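Local atomic coordinates of 2-methyl-aconitate isomerase (Shewanella oneidensis, PDB entry 5K87), a protein that catalyses the isomerisation of 2-methyl-trans-aconitate to 2-methyl-cis-aconitate in the 2-methylcitrate cycle that degrades propionate. Residues A[196-204]-A[332-340]. The protein carries 1 engineered substitution. Numbering follows the deposited sequence.
Sequences CMFPTGNLV and TAAAIPGTL
The Phe198 ring reaches across to Ile336 and Thr339. Within its own loop it is sandwiched: Met197 CG lies over one face, and Leu203 CD2 lies over the opposite face, both offset toward the rim. The end of the ring meets two methyls obliquely. Phe198 CZ is 3.7 Å from Thr339 CG2 and 4.1 Å from Ile336 CG2. Leu203 CD2 also touches Ile336 CG2, at 3.7 Å, so this one methyl serves both the ring and the leucine that covers it. With CG anti to the backbone N (chi1 178°), the Met197 chain runs out toward helix 324-334, and SD lies 3.9 Å from Thr332 CG2. The contact joins the loop between strands 179-184 and 205-209 to the C-terminal part of the helix that includes Thr332 and to the type II turn Ile336 to Thr339 that leads into helix 340-344. Thr339 is the N-cap of that helix, and its OG1 bonds to Asn342 N. The same OG1 donates to Ala333 O at 2.7 Å, from above the carbonyl plane. Ile336 N reaches this oxygen from the other face. With chi1 at 68°, OG1 serves the cap while CG2 reaches the CZ and CE1 end of the ring. A valine in place of Thr339 would probably leave the helix 340-344 start without its side-chain cap and take away the hydroxyl donor from Ala333 O. Gly338 lies next to Leu203; a CB on it would sit tight against Leu203 CD1, which comes within 3.3 Å of Pro337 O. Thr218 of strand 213-221 bridges both segments, its OG1 bonding Leu203 O and Leu340 N.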
# COMPACT_ATOMS: atom_id res chain seq x y z
N CYS A 196 26.67 -3.38 23.42
CA CYS A 196 26.87 -2.19 24.26
C CYS A 196 26.08 -1.01 23.72
O CYS A 196 25.66 -1.00 22.56
CB CYS A 196 28.35 -1.80 24.39
SG CYS A 196 29.42 -3.11 24.99
N MET A 197 25.87 0.00 24.56
CA MET A 197 25.15 1.18 24.11
C MET A 197 25.93 1.86 23.00
O MET A 197 25.37 2.20 21.96
CB MET A 197 24.89 2.14 25.27
CG MET A 197 24.17 3.40 24.82
SD MET A 197 23.38 4.29 26.17
CE MET A 197 24.68 4.29 27.40
N PHE A 198 27.23 2.04 23.20
CA PHE A 198 28.10 2.63 22.19
C PHE A 198 29.17 1.63 21.78
O PHE A 198 30.22 1.56 22.42
CB PHE A 198 28.74 3.92 22.73
CG PHE A 198 27.73 4.98 23.07
CD1 PHE A 198 27.08 5.67 22.06
CD2 PHE A 198 27.42 5.28 24.39
CE1 PHE A 198 26.15 6.64 22.35
CE2 PHE A 198 26.49 6.26 24.69
CZ PHE A 198 25.84 6.94 23.67
N PRO A 199 28.91 0.85 20.73
CA PRO A 199 29.83 -0.24 20.35
C PRO A 199 31.26 0.22 20.06
O PRO A 199 32.18 -0.57 20.29
CB PRO A 199 29.18 -0.84 19.09
CG PRO A 199 28.17 0.16 18.64
CD PRO A 199 27.71 0.88 19.86
N THR A 200 31.45 1.45 19.60
CA THR A 200 32.81 1.96 19.38
C THR A 200 33.46 2.46 20.67
O THR A 200 34.65 2.75 20.71
CB THR A 200 32.83 3.12 18.39
OG1 THR A 200 32.20 4.26 18.99
CG2 THR A 200 32.09 2.75 17.11
N GLY A 201 32.66 2.60 21.73
CA GLY A 201 33.14 3.14 22.99
C GLY A 201 33.16 4.65 23.02
O GLY A 201 33.54 5.25 24.04
N ASN A 202 32.75 5.28 21.92
CA ASN A 202 32.76 6.74 21.81
C ASN A 202 31.36 7.30 21.60
O ASN A 202 30.53 6.67 20.93
CB ASN A 202 33.64 7.17 20.64
CG ASN A 202 35.04 6.60 20.72
OD1 ASN A 202 35.67 6.62 21.78
ND2 ASN A 202 35.53 6.06 19.61
N LEU A 203 31.11 8.47 22.16
CA LEU A 203 29.83 9.16 21.99
C LEU A 203 29.68 9.66 20.57
O LEU A 203 28.58 9.66 20.01
CB LEU A 203 29.73 10.35 22.95
CG LEU A 203 29.77 10.00 24.44
CD1 LEU A 203 29.64 11.26 25.28
CD2 LEU A 203 28.66 9.02 24.76
N VAL A 204 30.79 10.12 20.00
CA VAL A 204 30.84 10.55 18.61
C VAL A 204 32.07 9.93 17.96
O VAL A 204 33.08 9.69 18.63
CB VAL A 204 30.89 12.09 18.46
CG1 VAL A 204 29.68 12.74 19.14
CG2 VAL A 204 32.19 12.65 19.01
N THR A 332 17.16 7.85 23.72
CA THR A 332 18.31 7.37 24.48
C THR A 332 19.55 8.21 24.18
O THR A 332 20.24 8.67 25.10
CB THR A 332 18.58 5.88 24.20
OG1 THR A 332 17.41 5.11 24.53
CG2 THR A 332 19.77 5.38 25.00
N ALA A 333 19.85 8.43 22.90
CA ALA A 333 21.02 9.22 22.56
C ALA A 333 20.87 10.65 23.07
O ALA A 333 21.85 11.27 23.52
CB ALA A 333 21.27 9.22 21.06
N ALA A 334 19.66 11.19 22.99
CA ALA A 334 19.43 12.56 23.43
C ALA A 334 19.69 12.72 24.92
O ALA A 334 20.05 13.81 25.38
CB ALA A 334 18.02 13.00 23.10
N ALA A 335 19.52 11.64 25.68
CA ALA A 335 19.70 11.66 27.13
C ALA A 335 21.17 11.53 27.55
O ALA A 335 21.50 11.68 28.74
CB ALA A 335 18.88 10.55 27.78
N ILE A 336 22.04 11.23 26.61
CA ILE A 336 23.46 11.11 26.90
C ILE A 336 24.21 12.34 26.40
O ILE A 336 24.38 12.53 25.19
CB ILE A 336 24.05 9.87 26.23
CG1 ILE A 336 23.24 8.62 26.57
CG2 ILE A 336 25.51 9.69 26.64
CD1 ILE A 336 23.22 8.29 28.04
N PRO A 337 24.67 13.20 27.33
CA PRO A 337 25.31 14.45 26.92
C PRO A 337 26.51 14.20 26.01
O PRO A 337 27.36 13.37 26.32
CB PRO A 337 25.76 15.05 28.25
CG PRO A 337 24.77 14.51 29.24
CD PRO A 337 24.50 13.11 28.79
N GLY A 338 26.54 14.88 24.87
CA GLY A 338 27.66 14.77 23.96
C GLY A 338 27.42 13.97 22.69
O GLY A 338 28.21 14.05 21.76
N THR A 339 26.36 13.16 22.63
CA THR A 339 26.04 12.49 21.36
C THR A 339 25.59 13.53 20.35
O THR A 339 25.20 14.64 20.72
CB THR A 339 24.93 11.43 21.49
OG1 THR A 339 23.69 12.08 21.76
CG2 THR A 339 25.24 10.41 22.57
N LEU A 340 25.64 13.19 19.06
CA LEU A 340 25.18 14.12 18.04
C LEU A 340 23.71 14.47 18.21
O LEU A 340 23.28 15.57 17.90
CB LEU A 340 25.42 13.56 16.64
CG LEU A 340 26.88 13.44 16.19
CD1 LEU A 340 26.92 13.22 14.68
CD2 LEU A 340 27.68 14.68 16.57